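PDB 2IZ6: molybdenum cofactor carrier protein, which probably binds and stores the molybdenum cofactor, keeping it available for transfer to enzymes that depend on it. Local coordinates for residues L128-G138 against L154-A164; K13-K23 against W46-V57. One frame throughout, in Å; residues are numbered along the deposited sequence. Where two conformers were deposited one is given.

Contact 1 (L128-G138 against L154-A164)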
loop_
_atom_site.group_PDB
_atom_site.type_symbol
_atom_site.label_atom_id
_atom_site.label_comp_id
_atom_site.label_asym_id
_atom_site.label_seq_id
_atom_site.Cartn_x
_atom_site.Cartn_y
_atom_site.Cartn_z
ATOM N N LEU A 128 -7.105 12.696 10.408
ATOM C CA LEU A 128 -7.054 14.160 10.424
ATOM C C LEU A 128 -6.414 14.709 9.218
ATOM O O LEU A 128 -6.880 15.738 8.721
ATOM C CB LEU A 128 -6.380 14.718 11.666
ATOM C CG LEU A 128 -7.036 14.267 12.988
ATOM C CD1 LEU A 128 -6.202 14.698 14.180
ATOM C CD2 LEU A 128 -8.458 14.872 13.142
ATOM N N LYS A 129 -5.364 14.048 8.699
ATOM C CA LYS A 129 -4.782 14.504 7.432
ATOM C C LYS A 129 -5.809 14.518 6.291
ATOM O O LYS A 129 -5.828 15.429 5.451
ATOM C CB LYS A 129 -3.562 13.650 7.101
ATOM C CG LYS A 129 -2.841 14.010 5.827
ATOM C CD LYS A 129 -1.502 13.196 5.691
ATOM C CE LYS A 129 -0.912 13.168 4.252
ATOM N NZ LYS A 129 -0.921 14.458 3.524
ATOM N N ALA A 130 -6.701 13.519 6.309
ATOM C CA ALA A 130 -7.780 13.411 5.318
ATOM C C ALA A 130 -8.964 14.334 5.625
ATOM O O ALA A 130 -9.979 14.270 4.891
ATOM C CB ALA A 130 -8.267 11.993 5.269
ATOM N N LYS A 131 -8.888 15.108 6.709
ATOM C CA LYS A 131 -9.962 15.994 7.170
ATOM C C LYS A 131 -11.248 15.238 7.523
ATOM O O LYS A 131 -12.368 15.672 7.292
ATOM C CB LYS A 131 -10.213 17.141 6.170
ATOM C CG LYS A 131 -8.955 17.833 5.697
ATOM C CD LYS A 131 -8.248 18.568 6.754
ATOM C CE LYS A 131 -6.955 19.200 6.151
ATOM N NZ LYS A 131 -6.227 20.060 7.157
ATOM N N LYS A 132 -11.071 14.111 8.187
ATOM C CA LYS A 132 -12.169 13.330 8.672
ATOM C C LYS A 132 -12.222 13.547 10.184
ATOM O O LYS A 132 -11.155 13.667 10.869
ATOM C CB LYS A 132 -11.950 11.830 8.370
ATOM C CG LYS A 132 -12.147 11.456 6.865
ATOM C CD LYS A 132 -12.848 10.057 6.769
ATOM C CE LYS A 132 -13.502 9.801 5.478
ATOM N NZ LYS A 132 -14.834 10.400 5.461
ATOM N N PRO A 133 -13.432 13.593 10.733
ATOM C CA PRO A 133 -13.566 13.739 12.174
ATOM C C PRO A 133 -13.230 12.506 12.984
ATOM O O PRO A 133 -13.440 11.394 12.537
ATOM C CB PRO A 133 -15.028 14.043 12.390
ATOM C CG PRO A 133 -15.663 13.391 11.246
ATOM C CD PRO A 133 -14.725 13.347 10.112
ATOM N N VAL A 134 -12.664 12.760 14.122
ATOM C CA VAL A 134 -12.270 11.685 15.014
ATOM C C VAL A 134 -12.846 11.873 16.447
ATOM O O VAL A 134 -12.832 12.975 17.016
ATOM C CB VAL A 134 -10.714 11.553 15.068
ATOM C CG1 VAL A 134 -10.300 10.426 16.024
ATOM C CG2 VAL A 134 -10.081 11.276 13.707
ATOM N N VAL A 135 -13.338 10.792 16.995
ATOM C CA VAL A 135 -13.793 10.739 18.374
ATOM C C VAL A 135 -12.849 9.950 19.301
ATOM O O VAL A 135 -12.507 8.827 18.969
ATOM C CB VAL A 135 -15.231 10.175 18.478
ATOM C CG1 VAL A 135 -15.708 10.177 19.906
ATOM C CG2 VAL A 135 -16.209 10.974 17.661
ATOM N N LEU A 136 -12.314 10.610 20.334
ATOM C CA LEU A 136 -11.365 10.000 21.232
ATOM C C LEU A 136 -12.056 9.618 22.513
ATOM O O LEU A 136 -12.469 10.487 23.281
ATOM C CB LEU A 136 -10.231 10.993 21.515
ATOM C CG LEU A 136 -9.422 11.505 20.325
ATOM C CD1 LEU A 136 -8.304 12.478 20.832
ATOM C CD2 LEU A 136 -8.845 10.381 19.507
ATOM N N LEU A 137 -12.093 8.312 22.781
ATOM C CA LEU A 137 -12.762 7.736 23.969
ATOM C C LEU A 137 -11.717 6.946 24.764
ATOM O O LEU A 137 -11.059 6.063 24.248
ATOM C CB LEU A 137 -13.930 6.839 23.573
ATOM C CG LEU A 137 -14.634 6.059 24.717
ATOM C CD1 LEU A 137 -15.249 7.056 25.654
ATOM C CD2 LEU A 137 -15.696 5.089 24.103
ATOM N N GLY A 138 -11.576 7.307 26.012
ATOM C CA GLY A 138 -10.666 6.590 26.929
ATOM C C GLY A 138 -9.203 6.737 26.606
ATOM O O GLY A 138 -8.398 5.840 26.899
ATOM N N LEU A 154 -11.808 19.013 14.231
ATOM C CA LEU A 154 -12.143 17.624 13.848
ATOM C C LEU A 154 -12.018 16.635 14.985
ATOM O O LEU A 154 -12.393 15.517 14.783
ATOM C CB LEU A 154 -11.202 17.163 12.700
ATOM C CG LEU A 154 -11.440 17.829 11.306
ATOM C CD1 LEU A 154 -10.440 17.394 10.269
ATOM C CD2 LEU A 154 -12.763 17.512 10.866
ATOM N N VAL A 155 -11.492 17.052 16.152
ATOM C CA VAL A 155 -11.225 16.127 17.271
ATOM C C VAL A 155 -12.277 16.324 18.338
ATOM O O VAL A 155 -12.505 17.408 18.815
ATOM C CB VAL A 155 -9.815 16.357 17.806
ATOM C CG1 VAL A 155 -9.535 15.521 19.026
ATOM C CG2 VAL A 155 -8.818 15.949 16.792
ATOM N N HIS A 156 -12.973 15.246 18.670
ATOM C CA HIS A 156 -14.062 15.254 19.617
ATOM C C HIS A 156 -13.639 14.323 20.761
ATOM O O HIS A 156 -13.391 13.142 20.587
ATOM C CB HIS A 156 -15.378 14.809 19.015
ATOM C CG HIS A 156 -15.822 15.643 17.864
ATOM N ND1 HIS A 156 -15.317 15.504 16.582
ATOM C CD2 HIS A 156 -16.743 16.628 17.811
ATOM C CE1 HIS A 156 -15.902 16.405 15.799
ATOM N NE2 HIS A 156 -16.742 17.110 16.521
ATOM N N VAL A 157 -13.510 14.892 21.921
ATOM C CA VAL A 157 -13.156 14.103 23.084
ATOM C C VAL A 157 -14.448 13.649 23.772
ATOM O O VAL A 157 -15.283 14.476 24.161
ATOM C CB VAL A 157 -12.212 14.933 24.009
ATOM C CG1 VAL A 157 -11.963 14.217 25.246
ATOM C CG2 VAL A 157 -10.917 15.188 23.332
ATOM N N ALA A 158 -14.580 12.355 24.016
ATOM C CA ALA A 158 -15.813 11.788 24.601
ATOM C C ALA A 158 -15.491 11.244 25.960
ATOM O O ALA A 158 -14.494 10.576 26.150
ATOM C CB ALA A 158 -16.364 10.739 23.744
ATOM N N ALA A 159 -16.356 11.551 26.908
ATOM C CA ALA A 159 -16.160 11.105 28.267
ATOM C C ALA A 159 -16.633 9.674 28.531
ATOM O O ALA A 159 -16.195 9.038 29.502
ATOM C CB ALA A 159 -16.857 12.053 29.229
ATOM N N ASP A 160 -17.571 9.201 27.732
ATOM C CA ASP A 160 -18.095 7.846 27.817
ATOM C C ASP A 160 -18.723 7.429 26.489
ATOM O O ASP A 160 -18.739 8.217 25.529
ATOM C CB ASP A 160 -19.144 7.747 28.954
ATOM C CG ASP A 160 -20.256 8.806 28.835
ATOM O OD1 ASP A 160 -20.916 9.092 29.890
ATOM O OD2 ASP A 160 -20.564 9.366 27.747
ATOM N N VAL A 161 -19.256 6.197 26.446
ATOM C CA VAL A 161 -19.818 5.621 25.235
ATOM C C VAL A 161 -20.984 6.468 24.776
ATOM O O VAL A 161 -21.091 6.837 23.623
ATOM C CB VAL A 161 -20.241 4.157 25.360
ATOM C CG1 VAL A 161 -21.082 3.715 24.177
ATOM C CG2 VAL A 161 -19.042 3.348 25.513
ATOM N N ALA A 162 -21.887 6.792 25.699
ATOM C CA ALA A 162 -22.955 7.716 25.285
ATOM C C ALA A 162 -22.490 9.007 24.590
ATOM O O ALA A 162 -23.068 9.398 23.585
ATOM C CB ALA A 162 -23.839 8.099 26.502
ATOM N N GLY A 163 -21.461 9.650 25.126
ATOM C CA GLY A 163 -20.934 10.861 24.551
ATOM C C GLY A 163 -20.350 10.642 23.182
ATOM O O GLY A 163 -20.540 11.483 22.268
ATOM N N ALA A 164 -19.647 9.546 23.028
ATOM C CA ALA A 164 -19.090 9.148 21.730
ATOM C C ALA A 164 -20.153 8.952 20.678
ATOM O O ALA A 164 -20.067 9.464 19.563
ATOM C CB ALA A 164 -18.175 7.875 21.911
HETATM O O HOH W 1 -12.803 9.216 27.761
#
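Leu154 packs into the bend, Lys131 to Pro133, that leads from helix 118-129 to strand 134-137. Leu154 CD1 is pressed to 3.4 Å from Lys131 CA, closer than usual van der Waals contact, at the left-handed residue of the Schellman motif that ends that helix. Leu154 CD2 reaches loosely toward Pro133 N and the carbonyl of Lys131, while Leu154 CB meets Leu128 CD2 at 3.6 Å, the two leucines running past each other in opposite directions. An alanine in place of Leu154 would keep the CB contact but would probably open a gap against the turn at Lys131 and thin the packing beside Pro133. Beyond the bend the chains pair as neighbouring parallel strands, joined through helix 141-150 in a beta-alpha-beta unit, with 155-158 the outermost strand of the chain's sheet on this side. Four backbone bonds join them, starting with Val134 N to Leu154 O (2.8 Å). On the face toward helix 141-150, the CG1 methyl of Val155 meets Leu136 CD1 at 3.7 Å, and its CG2 fits against both end methyls of Leu128, nearly at right angles; Phe147 of that helix covers Leu128 and Leu136. On the other face Val135 CG1, swung opposite the backbone N (chi1 -178°), enters the notch between Ala158 CB and Ala164 CB, 3.9 Å from each. Leu137 fills the corner where strand 155-158 leads into helix 161-173: CD1 rests 3.6 Å from Asp160 C, and CD2 reaches Val161 CG2. Asp160 caps that helix, OD2 accepting from Gly163 N. The His156 ring has Val134 O in plane at its edge. Past the last strand bond, a water accepts from Gly138 N and donates to Ala158 O.

Contact 2 (K13-K23 against W46-V57)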
loop_
_atom_site.group_PDB
_atom_site.type_symbol
_atom_site.label_atom_id
_atom_site.label_comp_id
_atom_site.label_asym_id
_atom_site.label_seq_id
_atom_site.Cartn_x
_atom_site.Cartn_y
_atom_site.Cartn_z
ATOM N N LYS A 13 -25.820 2.998 4.242
ATOM C CA LYS A 13 -25.600 3.002 5.702
ATOM C C LYS A 13 -24.247 3.657 6.022
ATOM O O LYS A 13 -23.231 3.396 5.315
ATOM C CB LYS A 13 -25.566 1.583 6.359
ATOM C CG LYS A 13 -26.853 0.705 6.498
ATOM C CD LYS A 13 -26.384 -0.500 7.337
ATOM C CE LYS A 13 -27.422 -1.550 7.516
ATOM N NZ LYS A 13 -26.760 -2.713 8.253
ATOM N N PRO A 14 -24.220 4.552 7.050
ATOM C CA PRO A 14 -22.948 5.092 7.559
ATOM C C PRO A 14 -22.022 3.978 7.976
ATOM O O PRO A 14 -22.487 2.908 8.393
ATOM C CB PRO A 14 -23.400 5.977 8.752
ATOM C CG PRO A 14 -24.825 6.313 8.457
ATOM C CD PRO A 14 -25.383 5.150 7.717
ATOM N N ILE A 15 -20.715 4.255 7.870
ATOM C CA ILE A 15 -19.688 3.346 8.270
ATOM C C ILE A 15 -18.924 4.084 9.344
ATOM O O ILE A 15 -18.425 5.192 9.142
ATOM C CB ILE A 15 -18.781 3.015 7.128
ATOM C CG1 ILE A 15 -19.568 2.303 5.999
ATOM C CG2 ILE A 15 -17.627 2.105 7.631
ATOM C CD1 ILE A 15 -18.694 1.952 4.809
ATOM N N ILE A 16 -18.868 3.485 10.492
ATOM C CA ILE A 16 -18.107 4.018 11.650
ATOM C C ILE A 16 -16.931 3.134 11.876
ATOM O O ILE A 16 -17.060 1.949 12.133
ATOM C CB ILE A 16 -18.997 4.127 12.945
ATOM C CG1 ILE A 16 -20.324 4.823 12.642
ATOM C CG2 ILE A 16 -18.220 4.779 14.076
ATOM C CD1 ILE A 16 -20.273 6.133 11.962
ATOM N N GLY A 17 -15.767 3.758 11.860
ATOM C CA GLY A 17 -14.541 3.062 12.124
ATOM C C GLY A 17 -14.195 3.073 13.588
ATOM O O GLY A 17 -14.438 4.028 14.287
ATOM N N VAL A 18 -13.623 1.972 14.085
ATOM C CA VAL A 18 -13.193 1.871 15.430
ATOM C C VAL A 18 -11.774 1.369 15.439
ATOM O O VAL A 18 -11.438 0.402 14.792
ATOM C CB VAL A 18 -14.086 0.945 16.267
ATOM C CG1 VAL A 18 -13.543 0.669 17.674
ATOM C CG2 VAL A 18 -15.482 1.493 16.297
ATOM N N MET A 19 -10.956 2.037 16.229
ATOM C CA MET A 19 -9.533 1.681 16.396
ATOM C C MET A 19 -9.188 1.633 17.851
ATOM O O MET A 19 -9.670 2.430 18.648
ATOM C CB MET A 19 -8.721 2.792 15.841
ATOM C CG MET A 19 -8.838 3.023 14.439
ATOM S SD MET A 19 -7.648 2.033 13.495
ATOM C CE MET A 19 -6.624 1.138 14.716
ATOM N N GLY A 20 -8.295 0.722 18.209
ATOM C CA GLY A 20 -7.757 0.769 19.489
ATOM C C GLY A 20 -6.622 -0.217 19.530
ATOM O O GLY A 20 -6.371 -0.931 18.543
ATOM N N PRO A 21 -5.925 -0.220 20.644
ATOM C CA PRO A 21 -4.785 -1.167 20.854
ATOM C C PRO A 21 -5.260 -2.612 20.991
ATOM O O PRO A 21 -6.445 -2.870 21.267
ATOM C CB PRO A 21 -4.151 -0.660 22.133
ATOM C CG PRO A 21 -5.156 0.123 22.796
ATOM C CD PRO A 21 -6.098 0.666 21.782
ATOM N N GLY A 22 -4.342 -3.539 20.797
ATOM C CA GLY A 22 -4.611 -4.952 20.926
ATOM C C GLY A 22 -4.491 -5.399 22.371
ATOM O O GLY A 22 -4.360 -4.580 23.316
ATOM N N LYS A 23 -4.574 -6.719 22.527
ATOM C CA LYS A 23 -4.713 -7.379 23.818
ATOM C C LYS A 23 -3.852 -6.747 24.924
ATOM O O LYS A 23 -4.375 -6.140 25.877
ATOM C CB LYS A 23 -4.380 -8.880 23.647
ATOM C CG LYS A 23 -4.890 -9.788 24.745
ATOM C CD LYS A 23 -4.924 -11.255 24.305
ATOM C CE LYS A 23 -4.335 -12.167 25.366
ATOM N NZ LYS A 23 -4.805 -13.587 25.243
ATOM N N TRP A 46 -25.788 1.612 11.846
ATOM C CA TRP A 46 -24.527 1.884 11.230
ATOM C C TRP A 46 -23.727 0.586 11.039
ATOM O O TRP A 46 -23.872 -0.348 11.801
ATOM C CB TRP A 46 -23.717 2.928 12.007
ATOM C CG TRP A 46 -24.477 4.150 12.351
ATOM C CD1 TRP A 46 -25.442 4.797 11.587
ATOM C CD2 TRP A 46 -24.239 4.997 13.481
ATOM N NE1 TRP A 46 -25.919 5.904 12.319
ATOM C CE2 TRP A 46 -25.200 6.035 13.469
ATOM C CE3 TRP A 46 -23.457 4.830 14.627
ATOM C CZ2 TRP A 46 -25.289 6.992 14.511
ATOM C CZ3 TRP A 46 -23.570 5.770 15.690
ATOM C CH2 TRP A 46 -24.468 6.858 15.580
ATOM N N ILE A 47 -22.863 0.608 10.021
ATOM C CA ILE A 47 -21.886 -0.462 9.756
ATOM C C ILE A 47 -20.611 -0.197 10.585
ATOM O O ILE A 47 -20.176 0.940 10.632
ATOM C CB ILE A 47 -21.528 -0.550 8.275
ATOM C CG1 ILE A 47 -22.719 -0.908 7.376
ATOM C CG2 ILE A 47 -20.431 -1.566 8.046
ATOM C CD1 ILE A 47 -22.484 -0.699 5.880
ATOM N N LEU A 48 -20.111 -1.229 11.288
ATOM C CA LEU A 48 -18.841 -1.133 11.985
ATOM C C LEU A 48 -17.718 -1.580 11.069
ATOM O O LEU A 48 -17.788 -2.683 10.546
ATOM C CB LEU A 48 -18.886 -2.048 13.170
ATOM C CG LEU A 48 -17.579 -2.277 13.988
ATOM C CD1 LEU A 48 -17.166 -0.953 14.602
ATOM C CD2 LEU A 48 -17.717 -3.354 15.088
ATOM N N LEU A 49 -16.657 -0.783 11.019
ATOM C CA LEU A 49 -15.453 -1.092 10.271
ATOM C C LEU A 49 -14.335 -1.095 11.272
ATOM O O LEU A 49 -14.122 -0.097 11.968
ATOM C CB LEU A 49 -15.211 0.024 9.229
ATOM C CG LEU A 49 -13.926 -0.039 8.404
ATOM C CD1 LEU A 49 -13.915 -1.169 7.502
ATOM C CD2 LEU A 49 -13.802 1.200 7.473
ATOM N N THR A 50 -13.608 -2.220 11.416
ATOM C CA THR A 50 -12.514 -2.310 12.368
ATOM C C THR A 50 -11.541 -3.403 11.944
ATOM O O THR A 50 -11.704 -4.000 10.889
ATOM C CB THR A 50 -13.049 -2.477 13.835
ATOM O OG1 THR A 50 -12.017 -2.294 14.804
ATOM C CG2 THR A 50 -13.649 -3.815 14.016
ATOM N N GLY A 51 -10.497 -3.603 12.733
ATOM C CA GLY A 51 -9.559 -4.695 12.471
ATOM C C GLY A 51 -10.208 -6.042 12.682
ATOM O O GLY A 51 -11.059 -6.184 13.583
ATOM N N GLY A 52 -9.857 -7.021 11.861
ATOM C CA GLY A 52 -10.591 -8.303 11.840
ATOM C C GLY A 52 -9.951 -9.436 12.587
ATOM O O GLY A 52 -10.491 -10.554 12.579
ATOM N N ARG A 53 -8.836 -9.100 13.253
ATOM C CA ARG A 53 -7.915 -9.990 13.978
ATOM C C ARG A 53 -8.189 -10.345 15.449
ATOM O O ARG A 53 -7.228 -10.710 16.161
ATOM C CB ARG A 53 -6.523 -9.319 13.969
ATOM C CG ARG A 53 -5.310 -10.131 14.467
ATOM C CD ARG A 53 -4.562 -10.817 13.313
ATOM N NE ARG A 53 -3.355 -11.509 13.772
ATOM C CZ ARG A 53 -2.657 -12.385 13.046
ATOM N NH1 ARG A 53 -3.030 -12.707 11.806
ATOM N NH2 ARG A 53 -1.577 -12.955 13.563
ATOM N N SER A 54 -9.426 -10.261 15.945
ATOM C CA SER A 54 -9.832 -11.165 17.100
ATOM C C SER A 54 -9.258 -10.948 18.533
ATOM O O SER A 54 -9.266 -11.890 19.347
ATOM C CB SER A 54 -9.563 -12.621 16.683
ATOM O OG SER A 54 -10.739 -13.389 16.672
ATOM N N LEU A 55 -8.772 -9.748 18.868
ATOM C CA LEU A 55 -8.134 -9.560 20.191
ATOM C C LEU A 55 -8.687 -8.494 21.149
ATOM O O LEU A 55 -9.481 -8.839 21.980
ATOM C CB LEU A 55 -6.592 -9.492 20.082
ATOM C CG LEU A 55 -5.795 -10.813 20.049
ATOM C CD1 LEU A 55 -4.368 -10.620 20.588
ATOM C CD2 LEU A 55 -6.470 -11.998 20.800
ATOM N N GLY A 56 -8.211 -7.269 21.123
ATOM C CA GLY A 56 -8.599 -6.250 22.097
ATOM C C GLY A 56 -9.867 -5.480 21.756
ATOM O O GLY A 56 -10.901 -6.086 21.559
ATOM N N VAL A 57 -9.739 -4.159 21.758
ATOM C CA VAL A 57 -10.809 -3.223 21.509
ATOM C C VAL A 57 -11.563 -3.645 20.259
ATOM O O VAL A 57 -12.811 -3.640 20.262
ATOM C CB VAL A 57 -10.244 -1.752 21.302
ATOM C CG1 VAL A 57 -11.159 -0.864 20.489
ATOM C CG2 VAL A 57 -9.868 -1.152 22.644
HETATM O O HOH W 2 -25.371 -2.367 10.553
#
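Trp46 meets Pro14 and Ile16 at the start of the pairing: its CD1 comes 3.5 Å from Pro14 CG, while Ile16 CD1 sits over one ring face near the rim, 4.1 Å above the plane. Val168 and Leu172 of helix 161-173 also pack on this indole, and a water links Trp46 O to Lys13 NZ. Ile47 N donates to Pro14 O; its CG1 lies 3.7 Å from Lys13 CD, the two side chains crossing almost perpendicularly, and beside Ile15 it points the same way. Leu48 turns to the opposite face, where CD1 presses tightly on Val18 CG2 (3.4 Å). These parallel strands and the crossover helix 28-43 form the first beta-alpha-beta unit of a Rossmann-like sheet, as in other SLOG proteins. Leu49 bonds through N to Ile16 O and through O to Val18 N, and its CB receives Ile15 CG2. At Thr50 the hydroxyl, placed opposite the backbone N (chi1 -168°), donates to Val18 O at 2.8 Å from above the carbonyl plane. The loop then swings away and returns at Leu55, whose CD1 touches Lys23 CB. Gly56 passes Pro21 and Gly22 so closely that a CB would clash, and Val57 CG1 lies 3.9 Å from Gly20 CA.

Overall arrangement
Both contacts pair parallel strands of one sheet through a helical crossover; their centres lie about 14 Å apart and their nearest atoms about 6 Å, so they do not touch. Strand 110-114 runs between strands 15-19 and 134-137 and bonds to both. Contact 2 occupies the middle of the sheet and is mostly buried, with large aliphatic side chains on both faces, whereas contact 1 ends at strand 155-158, where His156 is partly exposed and Val157 exposed. Helix 161-173 is common ground: its first turn belongs to contact 1, and its later residues cover Pro14, Ile16 and Trp46 of contact 2. One neighbouring subunit packs on Ile15 and Ile47 in contact 2; a different one reaches Lys129, which stands clear of the pairing in contact 1.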